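Aspartokinase (Synechocystis, PDB 3L76) probably phosphorylates the beta-carboxyl group of aspartate with ATP, opening the routes to lysine, threonine, isoleucine and methionine, and binds lysine and threonine in its ACT-domain region. Local coordinates at residues R64-D67 with M68-T72; P118-L121 with E122-L125; V218-A221 with R222-I226; F289-I292 with A293-Q296; E499-S502 with S503-E506. One frame throughout, in Å; residues are numbered along the deposited sequence. Where two conformers were deposited one is given.

Contact 1. Residues R64-D67 with M68-T72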
loop_
_atom_site.group_PDB
_atom_site.type_symbol
_atom_site.label_atom_id
_atom_site.label_comp_id
_atom_site.label_asym_id
_atom_site.label_seq_id
_atom_site.Cartn_x
_atom_site.Cartn_y
_atom_site.Cartn_z
ATOM N N ARG A 64 10.962 -8.654 2.759
ATOM C CA ARG A 64 9.537 -8.895 2.966
ATOM C C ARG A 64 8.815 -7.555 3.032
ATOM O O ARG A 64 7.875 -7.292 2.273
ATOM C CB ARG A 64 9.290 -9.684 4.254
ATOM C CG ARG A 64 7.910 -10.327 4.322
ATOM C CD ARG A 64 7.652 -11.037 5.650
ATOM N NE ARG A 64 6.973 -10.174 6.613
ATOM C CZ ARG A 64 5.650 -10.039 6.709
ATOM N NH1 ARG A 64 4.839 -10.711 5.898
ATOM N NH2 ARG A 64 5.138 -9.221 7.616
ATOM N N GLU A 65 9.275 -6.704 3.941
ATOM C CA GLU A 65 8.746 -5.354 4.056
ATOM C C GLU A 65 8.860 -4.604 2.717
ATOM O O GLU A 65 7.950 -3.858 2.335
ATOM C CB GLU A 65 9.451 -4.592 5.190
ATOM C CG GLU A 65 9.612 -5.401 6.485
ATOM C CD GLU A 65 8.285 -5.870 7.077
ATOM O OE1 GLU A 65 7.227 -5.349 6.660
ATOM O OE2 GLU A 65 8.300 -6.755 7.964
ATOM N N MET A 66 9.962 -4.819 1.996
ATOM C CA MET A 66 10.174 -4.122 0.727
ATOM C C MET A 66 9.124 -4.494 -0.318
ATOM O O MET A 66 8.610 -3.625 -1.021
ATOM C CB MET A 66 11.580 -4.388 0.175
ATOM C CG MET A 66 12.714 -3.781 0.996
ATOM S SD MET A 66 12.616 -1.987 1.234
ATOM C CE MET A 66 12.368 -1.365 -0.430
ATOM N N ASP A 67 8.818 -5.787 -0.426
ATOM C CA ASP A 67 7.821 -6.258 -1.386
ATOM C C ASP A 67 6.447 -5.630 -1.138
ATOM O O ASP A 67 5.823 -5.108 -2.067
ATOM C CB ASP A 67 7.723 -7.786 -1.367
ATOM C CG ASP A 67 8.831 -8.455 -2.162
ATOM O OD1 ASP A 67 9.062 -8.044 -3.321
ATOM O OD2 ASP A 67 9.460 -9.398 -1.629
ATOM N N MET A 68 5.983 -5.693 0.112
ATOM C CA MET A 68 4.755 -5.014 0.513
ATOM C C MET A 68 4.811 -3.545 0.104
ATOM O O MET A 68 3.952 -3.055 -0.637
ATOM C CB MET A 68 4.537 -5.118 2.032
ATOM C CG MET A 68 3.371 -4.253 2.555
ATOM S SD MET A 68 3.076 -4.367 4.342
ATOM C CE MET A 68 4.771 -4.449 4.937
ATOM N N LEU A 69 5.834 -2.850 0.591
ATOM C CA LEU A 69 6.012 -1.438 0.288
ATOM C C LEU A 69 5.871 -1.168 -1.209
ATOM O O LEU A 69 5.050 -0.355 -1.640
ATOM C CB LEU A 69 7.379 -0.977 0.781
ATOM C CG LEU A 69 7.575 0.520 0.984
ATOM C CD1 LEU A 69 8.979 0.760 1.478
ATOM C CD2 LEU A 69 7.335 1.269 -0.307
ATOM N N LEU A 70 6.673 -1.871 -1.996
ATOM C CA LEU A 70 6.711 -1.667 -3.442
ATOM C C LEU A 70 5.391 -2.064 -4.105
ATOM O O LEU A 70 5.029 -1.542 -5.161
ATOM C CB LEU A 70 7.907 -2.416 -4.063
ATOM C CG LEU A 70 9.257 -1.677 -4.058
ATOM C CD1 LEU A 70 9.865 -1.522 -2.656
ATOM C CD2 LEU A 70 10.249 -2.365 -4.994
ATOM N N SER A 71 4.672 -2.980 -3.470
ATOM C CA SER A 71 3.366 -3.412 -3.957
ATOM C C SER A 71 2.312 -2.310 -3.939
ATOM O O SER A 71 1.344 -2.372 -4.698
ATOM C CB SER A 71 2.854 -4.594 -3.134
ATOM O OG SER A 71 1.440 -4.583 -3.082
ATOM N N THR A 72 2.486 -1.311 -3.075
ATOM C CA THR A 72 1.447 -0.295 -2.896
ATOM C C THR A 72 1.294 0.632 -4.100
ATOM O O THR A 72 0.183 1.098 -4.391
ATOM C CB THR A 72 1.671 0.560 -1.641
ATOM O OG1 THR A 72 2.843 1.361 -1.816
ATOM C CG2 THR A 72 1.804 -0.320 -0.394
#

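Contact 2. Residues P118-L121 with E122-L125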
loop_
_atom_site.group_PDB
_atom_site.type_symbol
_atom_site.label_atom_id
_atom_site.label_comp_id
_atom_site.label_asym_id
_atom_site.label_seq_id
_atom_site.Cartn_x
_atom_site.Cartn_y
_atom_site.Cartn_z
ATOM N N PRO A 118 -0.824 -18.557 -10.984
ATOM C CA PRO A 118 -2.124 -17.895 -11.183
ATOM C C PRO A 118 -3.345 -18.799 -11.007
ATOM O O PRO A 118 -3.190 -20.008 -10.887
ATOM C CB PRO A 118 -2.043 -17.395 -12.635
ATOM C CG PRO A 118 -0.578 -17.165 -12.856
ATOM C CD PRO A 118 0.076 -18.320 -12.131
ATOM N N ASP A 119 -4.537 -18.195 -10.988
ATOM C CA ASP A 119 -5.800 -18.915 -10.857
ATOM C C ASP A 119 -6.796 -18.596 -11.983
ATOM O O ASP A 119 -6.536 -18.851 -13.163
ATOM C CB ASP A 119 -6.442 -18.606 -9.503
ATOM C CG ASP A 119 -5.648 -19.159 -8.334
ATOM O OD1 ASP A 119 -4.488 -19.572 -8.532
ATOM O OD2 ASP A 119 -6.192 -19.179 -7.208
ATOM N N ARG A 120 -7.946 -18.032 -11.605
ATOM C CA ARG A 120 -9.038 -17.728 -12.543
ATOM C C ARG A 120 -10.367 -17.283 -11.870
ATOM O O ARG A 120 -11.461 -17.773 -12.192
ATOM C CB ARG A 120 -9.308 -18.929 -13.441
ATOM C CG ARG A 120 -10.171 -20.021 -12.788
ATOM C CD ARG A 120 -9.510 -20.693 -11.583
ATOM N NE ARG A 120 -9.436 -19.832 -10.408
ATOM C CZ ARG A 120 -10.461 -19.559 -9.603
ATOM N NH1 ARG A 120 -11.660 -20.077 -9.845
ATOM N NH2 ARG A 120 -10.288 -18.763 -8.552
ATOM N N LEU A 121 -10.287 -16.354 -10.926
ATOM C CA LEU A 121 -11.503 -15.678 -10.507
ATOM C C LEU A 121 -11.726 -14.597 -11.543
ATOM O O LEU A 121 -12.759 -13.938 -11.548
ATOM C CB LEU A 121 -11.370 -15.051 -9.118
ATOM C CG LEU A 121 -12.548 -15.067 -8.113
ATOM C CD1 LEU A 121 -12.593 -13.860 -7.161
ATOM C CD2 LEU A 121 -13.952 -15.447 -8.634
ATOM N N GLU A 122 -10.747 -14.414 -12.423
ATOM C CA GLU A 122 -10.888 -13.456 -13.511
ATOM C C GLU A 122 -11.318 -14.123 -14.803
ATOM O O GLU A 122 -11.788 -13.451 -15.716
ATOM C CB GLU A 122 -9.602 -12.686 -13.746
ATOM C CG GLU A 122 -8.489 -13.529 -14.272
ATOM C CD GLU A 122 -7.365 -13.589 -13.298
ATOM O OE1 GLU A 122 -6.253 -13.172 -13.668
ATOM O OE2 GLU A 122 -7.608 -14.027 -12.156
ATOM N N HIS A 123 -11.139 -15.435 -14.894
ATOM C CA HIS A 123 -11.825 -16.186 -15.933
ATOM C C HIS A 123 -13.324 -15.897 -15.757
ATOM O O HIS A 123 -14.058 -15.709 -16.726
ATOM C CB HIS A 123 -11.540 -17.684 -15.808
ATOM C CG HIS A 123 -10.709 -18.242 -16.920
ATOM N ND1 HIS A 123 -9.492 -18.853 -16.706
ATOM C CD2 HIS A 123 -10.921 -18.286 -18.257
ATOM C CE1 HIS A 123 -8.990 -19.248 -17.863
ATOM N NE2 HIS A 123 -9.836 -18.915 -18.820
ATOM N N HIS A 124 -13.769 -15.841 -14.504
ATOM C CA HIS A 124 -15.142 -15.459 -14.181
ATOM C C HIS A 124 -15.466 -13.996 -14.513
ATOM O O HIS A 124 -16.365 -13.712 -15.309
ATOM C CB HIS A 124 -15.440 -15.746 -12.707
ATOM C CG HIS A 124 -16.647 -15.030 -12.186
ATOM N ND1 HIS A 124 -16.602 -14.196 -11.090
ATOM C CD2 HIS A 124 -17.929 -15.011 -12.622
ATOM C CE1 HIS A 124 -17.806 -13.698 -10.868
ATOM N NE2 HIS A 124 -18.629 -14.174 -11.786
ATOM N N LEU A 125 -14.737 -13.066 -13.906
ATOM C CA LEU A 125 -14.988 -11.639 -14.135
ATOM C C LEU A 125 -14.757 -11.271 -15.603
ATOM O O LEU A 125 -15.046 -10.154 -16.034
ATOM C CB LEU A 125 -14.164 -10.762 -13.164
ATOM C CG LEU A 125 -14.570 -11.039 -11.698
ATOM C CD1 LEU A 125 -13.469 -10.796 -10.695
ATOM C CD2 LEU A 125 -15.812 -10.270 -11.302
#

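Contact 3. Residues V218-A221 with R222-I226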
loop_
_atom_site.group_PDB
_atom_site.type_symbol
_atom_site.label_atom_id
_atom_site.label_comp_id
_atom_site.label_asym_id
_atom_site.label_seq_id
_atom_site.Cartn_x
_atom_site.Cartn_y
_atom_site.Cartn_z
ATOM N N VAL A 218 10.749 -12.601 -21.688
ATOM C CA VAL A 218 10.850 -13.084 -23.057
ATOM C C VAL A 218 11.154 -14.587 -23.069
ATOM O O VAL A 218 10.675 -15.307 -23.940
ATOM C CB VAL A 218 11.842 -12.254 -23.917
ATOM C CG1 VAL A 218 13.051 -11.898 -23.122
ATOM C CG2 VAL A 218 12.235 -13.017 -25.162
ATOM N N GLU A 219 11.903 -15.053 -22.069
ATOM C CA GLU A 219 12.219 -16.467 -21.931
ATOM C C GLU A 219 11.008 -17.304 -21.506
ATOM O O GLU A 219 10.865 -18.464 -21.903
ATOM C CB GLU A 219 13.381 -16.662 -20.959
ATOM C CG GLU A 219 13.678 -18.119 -20.583
ATOM C CD GLU A 219 14.916 -18.219 -19.714
ATOM O OE1 GLU A 219 16.044 -18.269 -20.273
ATOM O OE2 GLU A 219 14.761 -18.213 -18.474
ATOM N N ILE A 220 10.134 -16.727 -20.692
ATOM C CA ILE A 220 8.904 -17.424 -20.319
ATOM C C ILE A 220 8.013 -17.520 -21.549
ATOM O O ILE A 220 7.497 -18.589 -21.848
ATOM C CB ILE A 220 8.190 -16.752 -19.142
ATOM C CG1 ILE A 220 8.938 -17.058 -17.844
ATOM C CG2 ILE A 220 6.764 -17.263 -19.014
ATOM C CD1 ILE A 220 8.623 -16.074 -16.747
ATOM N N ALA A 221 7.888 -16.417 -22.285
ATOM C CA ALA A 221 7.118 -16.398 -23.527
ATOM C C ALA A 221 7.602 -17.455 -24.518
ATOM O O ALA A 221 6.793 -18.204 -25.079
ATOM C CB ALA A 221 7.137 -15.021 -24.169
ATOM N N ARG A 222 8.912 -17.526 -24.735
ATOM C CA ARG A 222 9.445 -18.538 -25.637
ATOM C C ARG A 222 9.020 -19.924 -25.177
ATOM O O ARG A 222 8.595 -20.750 -25.987
ATOM C CB ARG A 222 10.980 -18.496 -25.728
ATOM C CG ARG A 222 11.563 -19.525 -26.722
ATOM C CD ARG A 222 13.051 -19.836 -26.484
ATOM N NE ARG A 222 13.266 -20.537 -25.225
ATOM C CZ ARG A 222 14.314 -20.340 -24.430
ATOM N NH1 ARG A 222 15.240 -19.449 -24.757
ATOM N NH2 ARG A 222 14.427 -21.017 -23.296
ATOM N N ASN A 223 9.141 -20.182 -23.879
ATOM C CA ASN A 223 8.875 -21.523 -23.370
ATOM C C ASN A 223 7.404 -21.949 -23.400
ATOM O O ASN A 223 7.118 -23.141 -23.412
ATOM C CB ASN A 223 9.440 -21.702 -21.966
ATOM C CG ASN A 223 10.963 -21.820 -21.940
ATOM O OD1 ASN A 223 11.635 -21.976 -22.970
ATOM N ND2 ASN A 223 11.513 -21.756 -20.745
ATOM N N TYR A 224 6.483 -20.986 -23.411
ATOM C CA TYR A 224 5.056 -21.304 -23.468
ATOM C C TYR A 224 4.413 -20.833 -24.764
ATOM O O TYR A 224 3.199 -20.809 -24.897
ATOM C CB TYR A 224 4.320 -20.768 -22.234
ATOM C CG TYR A 224 4.793 -21.423 -20.957
ATOM C CD1 TYR A 224 4.155 -22.546 -20.443
ATOM C CD2 TYR A 224 5.896 -20.941 -20.285
ATOM C CE1 TYR A 224 4.604 -23.151 -19.284
ATOM C CE2 TYR A 224 6.356 -21.542 -19.138
ATOM C CZ TYR A 224 5.714 -22.641 -18.642
ATOM O OH TYR A 224 6.180 -23.223 -17.489
ATOM N N GLY A 225 5.250 -20.469 -25.727
ATOM C CA GLY A 225 4.778 -20.120 -27.052
ATOM C C GLY A 225 3.850 -18.931 -27.040
ATOM O O GLY A 225 2.865 -18.897 -27.767
ATOM N N ILE A 226 4.167 -17.945 -26.215
ATOM C CA ILE A 226 3.336 -16.757 -26.122
ATOM C C ILE A 226 3.853 -15.644 -27.033
ATOM O O ILE A 226 4.932 -15.096 -26.813
ATOM C CB ILE A 226 3.243 -16.236 -24.673
ATOM C CG1 ILE A 226 2.925 -17.378 -23.707
ATOM C CG2 ILE A 226 2.192 -15.131 -24.573
ATOM C CD1 ILE A 226 1.517 -17.886 -23.823
HETATM O O HOH W 1 17.721 -19.512 -22.757
#

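Contact 4. Residues F289-I292 with A293-Q296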
loop_
_atom_site.group_PDB
_atom_site.type_symbol
_atom_site.label_atom_id
_atom_site.label_comp_id
_atom_site.label_asym_id
_atom_site.label_seq_id
_atom_site.Cartn_x
_atom_site.Cartn_y
_atom_site.Cartn_z
ATOM N N PHE A 289 38.766 -17.325 -41.741
ATOM C CA PHE A 289 37.384 -17.740 -41.831
ATOM C C PHE A 289 36.797 -17.430 -43.198
ATOM O O PHE A 289 35.882 -18.110 -43.651
ATOM C CB PHE A 289 36.552 -17.149 -40.677
ATOM C CG PHE A 289 36.980 -17.646 -39.318
ATOM C CD1 PHE A 289 36.620 -18.916 -38.881
ATOM C CD2 PHE A 289 37.755 -16.856 -38.487
ATOM C CE1 PHE A 289 37.017 -19.385 -37.634
ATOM C CE2 PHE A 289 38.160 -17.315 -37.236
ATOM C CZ PHE A 289 37.791 -18.581 -36.810
ATOM N N ARG A 290 37.333 -16.415 -43.865
ATOM C CA ARG A 290 36.914 -16.152 -45.232
ATOM C C ARG A 290 37.179 -17.383 -46.095
ATOM O O ARG A 290 36.271 -17.884 -46.752
ATOM C CB ARG A 290 37.607 -14.922 -45.809
ATOM C CG ARG A 290 36.991 -13.590 -45.407
ATOM C CD ARG A 290 37.452 -12.497 -46.357
ATOM N NE ARG A 290 38.899 -12.544 -46.558
ATOM C CZ ARG A 290 39.742 -11.582 -46.197
ATOM N NH1 ARG A 290 39.285 -10.470 -45.630
ATOM N NH2 ARG A 290 41.042 -11.727 -46.412
ATOM N N ASP A 291 38.412 -17.887 -46.072
ATOM C CA ASP A 291 38.761 -19.042 -46.889
ATOM C C ASP A 291 37.965 -20.277 -46.493
ATOM O O ASP A 291 37.447 -20.981 -47.357
ATOM C CB ASP A 291 40.265 -19.335 -46.847
ATOM C CG ASP A 291 41.103 -18.198 -47.401
ATOM O OD1 ASP A 291 40.551 -17.336 -48.116
ATOM O OD2 ASP A 291 42.320 -18.169 -47.117
ATOM N N ILE A 292 37.853 -20.544 -45.194
ATOM C CA ILE A 292 37.029 -21.659 -44.734
ATOM C C ILE A 292 35.596 -21.586 -45.272
ATOM O O ILE A 292 35.008 -22.603 -45.658
ATOM C CB ILE A 292 37.001 -21.755 -43.209
ATOM C CG1 ILE A 292 38.404 -22.013 -42.672
ATOM C CG2 ILE A 292 36.035 -22.856 -42.748
ATOM C CD1 ILE A 292 38.517 -21.927 -41.158
ATOM N N ALA A 293 35.040 -20.382 -45.316
ATOM C CA ALA A 293 33.664 -20.222 -45.759
ATOM C C ALA A 293 33.530 -20.457 -47.256
ATOM O O ALA A 293 32.484 -20.902 -47.734
ATOM C CB ALA A 293 33.141 -18.853 -45.372
ATOM N N GLN A 294 34.594 -20.160 -47.999
ATOM C CA GLN A 294 34.626 -20.439 -49.432
ATOM C C GLN A 294 34.453 -21.929 -49.740
ATOM O O GLN A 294 33.958 -22.292 -50.800
ATOM C CB GLN A 294 35.914 -19.912 -50.063
ATOM C CG GLN A 294 35.935 -18.406 -50.293
ATOM C CD GLN A 294 37.273 -17.920 -50.833
ATOM O OE1 GLN A 294 38.301 -18.573 -50.655
ATOM N NE2 GLN A 294 37.263 -16.765 -51.492
ATOM N N GLN A 295 34.861 -22.786 -48.814
ATOM C CA GLN A 295 34.537 -24.207 -48.886
ATOM C C GLN A 295 33.104 -24.534 -48.432
ATOM O O GLN A 295 32.710 -25.701 -48.406
ATOM C CB GLN A 295 35.518 -25.014 -48.045
ATOM C CG GLN A 295 36.944 -24.929 -48.518
ATOM C CD GLN A 295 37.085 -25.263 -49.990
ATOM O OE1 GLN A 295 37.655 -24.486 -50.761
ATOM N NE2 GLN A 295 36.553 -26.419 -50.392
ATOM N N GLN A 296 32.331 -23.510 -48.082
ATOM C CA GLN A 296 30.976 -23.702 -47.577
ATOM C C GLN A 296 30.976 -24.517 -46.288
ATOM O O GLN A 296 30.099 -25.369 -46.094
ATOM C CB GLN A 296 30.105 -24.432 -48.587
ATOM C CG GLN A 296 29.879 -23.728 -49.882
ATOM C CD GLN A 296 29.235 -24.652 -50.876
ATOM O OE1 GLN A 296 28.066 -25.011 -50.738
ATOM N NE2 GLN A 296 30.000 -25.072 -51.873
#

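Contact 5. Residues E499-S502 with S503-E506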
loop_
_atom_site.group_PDB
_atom_site.type_symbol
_atom_site.label_atom_id
_atom_site.label_comp_id
_atom_site.label_asym_id
_atom_site.label_seq_id
_atom_site.Cartn_x
_atom_site.Cartn_y
_atom_site.Cartn_z
ATOM N N GLU A 499 34.468 -2.061 -14.951
ATOM C CA GLU A 499 35.664 -1.340 -14.498
ATOM C C GLU A 499 35.650 -1.014 -12.999
ATOM O O GLU A 499 36.693 -0.987 -12.357
ATOM C CB GLU A 499 35.858 -0.059 -15.308
ATOM C CG GLU A 499 36.020 -0.289 -16.789
ATOM C CD GLU A 499 36.527 0.941 -17.526
ATOM O OE1 GLU A 499 36.744 1.984 -16.874
ATOM O OE2 GLU A 499 36.711 0.862 -18.762
ATOM N N GLY A 500 34.469 -0.759 -12.453
ATOM C CA GLY A 500 34.316 -0.565 -11.024
ATOM C C GLY A 500 34.792 -1.731 -10.183
ATOM O O GLY A 500 35.249 -1.545 -9.061
ATOM N N ASP A 501 34.691 -2.938 -10.727
ATOM C CA ASP A 501 35.064 -4.144 -9.997
ATOM C C ASP A 501 36.495 -4.586 -10.310
ATOM O O ASP A 501 37.028 -5.494 -9.675
ATOM C CB ASP A 501 34.081 -5.273 -10.305
ATOM C CG ASP A 501 32.710 -5.021 -9.730
ATOM O OD1 ASP A 501 32.631 -4.503 -8.601
ATOM O OD2 ASP A 501 31.713 -5.347 -10.402
ATOM N N SER A 502 37.100 -3.937 -11.299
ATOM C CA SER A 502 38.469 -4.219 -11.738
ATOM C C SER A 502 39.438 -4.486 -10.594
ATOM O O SER A 502 39.976 -5.583 -10.452
ATOM C CB SER A 502 39.000 -3.031 -12.539
ATOM O OG SER A 502 39.527 -3.451 -13.775
ATOM N N SER A 503 39.660 -3.455 -9.791
ATOM C CA SER A 503 40.619 -3.508 -8.704
ATOM C C SER A 503 40.311 -4.592 -7.687
ATOM O O SER A 503 41.182 -5.387 -7.359
ATOM C CB SER A 503 40.703 -2.148 -8.014
ATOM O OG SER A 503 41.191 -1.173 -8.914
ATOM N N GLN A 504 39.085 -4.622 -7.175
ATOM C CA GLN A 504 38.730 -5.635 -6.191
ATOM C C GLN A 504 38.918 -7.044 -6.755
ATOM O O GLN A 504 39.395 -7.939 -6.066
ATOM C CB GLN A 504 37.312 -5.440 -5.685
ATOM C CG GLN A 504 36.997 -6.257 -4.436
ATOM C CD GLN A 504 35.506 -6.311 -4.121
ATOM O OE1 GLN A 504 34.686 -5.696 -4.805
ATOM N NE2 GLN A 504 35.153 -7.058 -3.089
ATOM N N ALA A 505 38.559 -7.233 -8.019
ATOM C CA ALA A 505 38.764 -8.519 -8.668
ATOM C C ALA A 505 40.235 -8.932 -8.657
ATOM O O ALA A 505 40.578 -10.037 -8.237
ATOM C CB ALA A 505 38.228 -8.486 -10.084
ATOM N N GLU A 506 41.103 -8.045 -9.126
ATOM C CA GLU A 506 42.538 -8.313 -9.127
ATOM C C GLU A 506 43.017 -8.642 -7.718
ATOM O O GLU A 506 43.750 -9.602 -7.488
ATOM C CB GLU A 506 43.286 -7.105 -9.673
ATOM C CG GLU A 506 44.786 -7.224 -9.617
ATOM C CD GLU A 506 45.490 -6.014 -10.213
ATOM O OE1 GLU A 506 46.541 -6.202 -10.860
ATOM O OE2 GLU A 506 44.996 -4.878 -10.038
#

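Contact 1. Residues R64-D67 with M68-T72
Met68 stretches back beside Glu65, one helical turn earlier, and the two side chains run together in the same direction. CG of Met68 stands opposite its backbone N (chi1 172°), the chain stays straight to the sulfur and turns only there, which sets CE beside Glu65 OE1. That oxygen also takes a hydrogen bond from Ser94 OG of the second subunit, so the methyl group lies beside a carboxylate held across the dimer contact. Met66 behaves differently: its chain folds at both chi2 and chi3, and CE crosses Leu70 at a slant, 3.4 Å from CD1 of Leu70. Asp67 contributes mainly through its main chain, its O accepting from Ser71 N at 2.8 Å, while Met66 O accepts from Leu70 N, also at 2.8 Å. The run thus illustrates how one helix can serve several partners at once. Met66 and Leu69 rest on Ala54 of helix 46-57, and Asp67 meets Thr148 of strand 145-148. Arg64, Glu65, Met68 and Thr72 turn this part of helix 63-87 to the second subunit, while Ser71 touches Ile147 of strand 145-148.

Contact 2. Residues P118-L121 with E122-L125
Leu121 O accepts from Leu125 N at 3.2 Å, and this bond holds together the single turn from Leu121 to Leu125. The N-H points almost straight at the oxygen (167°). Before the turn the chain is still extended from strand 115-118: Pro118 ends that strand, the backbone of Asp119 bonds to that of Val100, and only after Arg120 does the path coil, with CA of Arg120 and CA of His123 4.7 Å apart.

The side chains follow this path. Arg120 and His123 cross at about a right angle, CB of Arg120 lying at the ring edge of His123, in its plane and 3.3 Å from ND1. CG of Arg120 sits between the backbone N and the carbonyl carbon (chi1 80°), and the chain bends again at chi2 and chi3, leaving the guanidinium and ring planes 49° apart. One step on, Leu121 and His124 run alongside each other, with CD2 of Leu121 3.8 Å from ND1 of His124. CG and CD1 of Leu125 lie beside Leu121 O.

Inward, Glu122 touches Leu95 and Leu162, and Leu125 covers Ile93 and Leu95. His123, nearer the surface, touches Leu166. The arrangement is a surface connection of the amino acid kinase alpha/beta fold: a short, weakly bonded helix carries the chain from strand 115-118 to strand 130-138 and packs against strand 92-96 and helix 154-166.

Contact 3. Residues V218-A221 with R222-I226
Glu219 and Arg222 slant across each other on the last turns of helix 215-224, which ends in a Schellman motif at Gly225. Their carboxylate and guanidinium planes are 47° apart, and the closest atoms are CG of Glu219 and NH2 of Arg222, 4.0 Å apart. OE1 of Glu219 lies 4.4 Å from NH2 of Arg222 and well out of the guanidinium plane, so no N-H points at it; a water donates to Glu219 OE1 and accepts from Arg222 NH1, lying at the guanidinium edge. Each group has a firmer partner beyond the turn: Arg222 pairs with Asp200 and Asp262, and Glu219 OE1 with the backbone N of Ala363, which ties the kinase part of the chain to the regulatory part.

Arg222 also turns side-on to its neighbour. A bend at chi3 (67°) brings NE and NH2 together onto Asn223 OD1 from the same face of the amide, NH2 at 3.0 Å. Asp262 then takes a bond from ND2 of that same amide, so the asparagine is held at both its oxygen and its nitrogen. Farther round the helix, Ile220 and Tyr224 cross at a slant, with CG2 of Ile220 4.0 Å from CD2 of Tyr224 and Ile220 O lying at the edge of the ring. Ile220 and Ala221 face Val160 of helix 154-166, while Tyr224 turns to Leu252 and Leu255.

Glycine readily adopts the positive phi (61°) with which the chain leaves the helix at Gly225. The reversal brings CB of Ile226 to 4.1 Å from CB of Ala221, and Ile226 N donates to Ala221 O at 2.9 Å.

Contact 4. Residues F289-I292 with A293-Q296
Ala293 N donates to Phe289 O at 2.9 Å, and Gln294 N to Arg290 O at 3.1 Å; these two bonds carry the last regular turn of helix 284-294. Arg290 O lies in a forked arrangement, since Ala293 N also gives it a weak second bond. One residue later the pattern frays: Gln295 N divides its hydrogen between Asp291 O and Ile292 O, both weakly. Gln296 then leaves the helix with positive phi (61°), and its N turns back to Ala293 O at 2.6 Å, the closing bond of a Schellman motif.

Among the side chains, Asp291 and Gln294 run side by side with their flat groups only 22° apart, and OD1 of Asp291 lies 3.6 Å from the atom modelled as OE1 of Gln294. The carboxylate has a long, weak ion pair with Lys287 one turn earlier. CB of Ala293 rests 3.3 Å from Phe289 O, and the Ala293 side chain is about 6 Å from a bound lysine.

Ile292 faces Phe316 and Thr330 of its own ACT domain, while the ring of Phe289 reaches that of Phe548 in the ACT domain 530-588, so the helix joins two ACT domains. The chemistry divides accordingly. The bonds of Gln295 N are weak, but that of Gln296 N closes the end, so the main chain itself completes the helix terminus, while the apolar side chains of Phe289 and Ile292 set the helix against both domains.

Contact 5. Residues E499-S502 with S503-E506
Asp501 O receives the N-H of Ala505 at 2.8 Å, and Ser502 O that of Glu506 at 3.0 Å. These two bonds belong to an early turn of helix 499-512. Close round them lie the beta carbons: CB of Ala505 sits 3.2 Å from Asp501 O, and CB of Glu506 3.7 Å from Ser502 O. Gln504 stretches away, CG opposite its backbone N (chi1 -167°) and the chain fully extended, with its CB 4.0 Å from Asp501 O.

The next shell fixes which way the turn faces. Ser502 N donates to Glu499 O, which continues the coil backwards, and Glu499 is bonded through its backbone to Asp443. Ser502 is buried against Ala445, Val523 and Lys525, Ala505 rests on Ile447, and Glu506 lies along Ile521 and Val523. On another flank, Asp501 and Gln504 meet Ile471 in a loop; the side chain of Asp501 comes to about 9 Å from a bound lysine.

Strand 490-498 leads directly into this helix, and strand 520-533 follows it; both pair antiparallel with strand 437-453. Strand 437-453, helix 458-468, strands 475-479 and 490-498, this helix and strand 520-533 follow in the beta-alpha-beta-beta-alpha-beta order of an ACT domain, in which the second helix covers one face of the antiparallel sheet.

All five contacts are local turns, yet their surroundings give them different chemistry. Contacts 1, 2 and 3 belong to the amino acid kinase part, contacts 4 and 5 to two separate ACT domains; contacts 1 and 4 lie on opposite sides of the chain's centre, about 57 Å apart between centres. Contact 2 is the surface case, with a single backbone bond, whereas contact 3, with most of its residues buried, gathers charges that reach into the regulatory part. Contacts 2 and 3 both lean on helix 154-166. Contact 1 alone meets the second subunit. Contacts 3 and 4 both show Schellman endings, while contact 5 lies near the start of its helix.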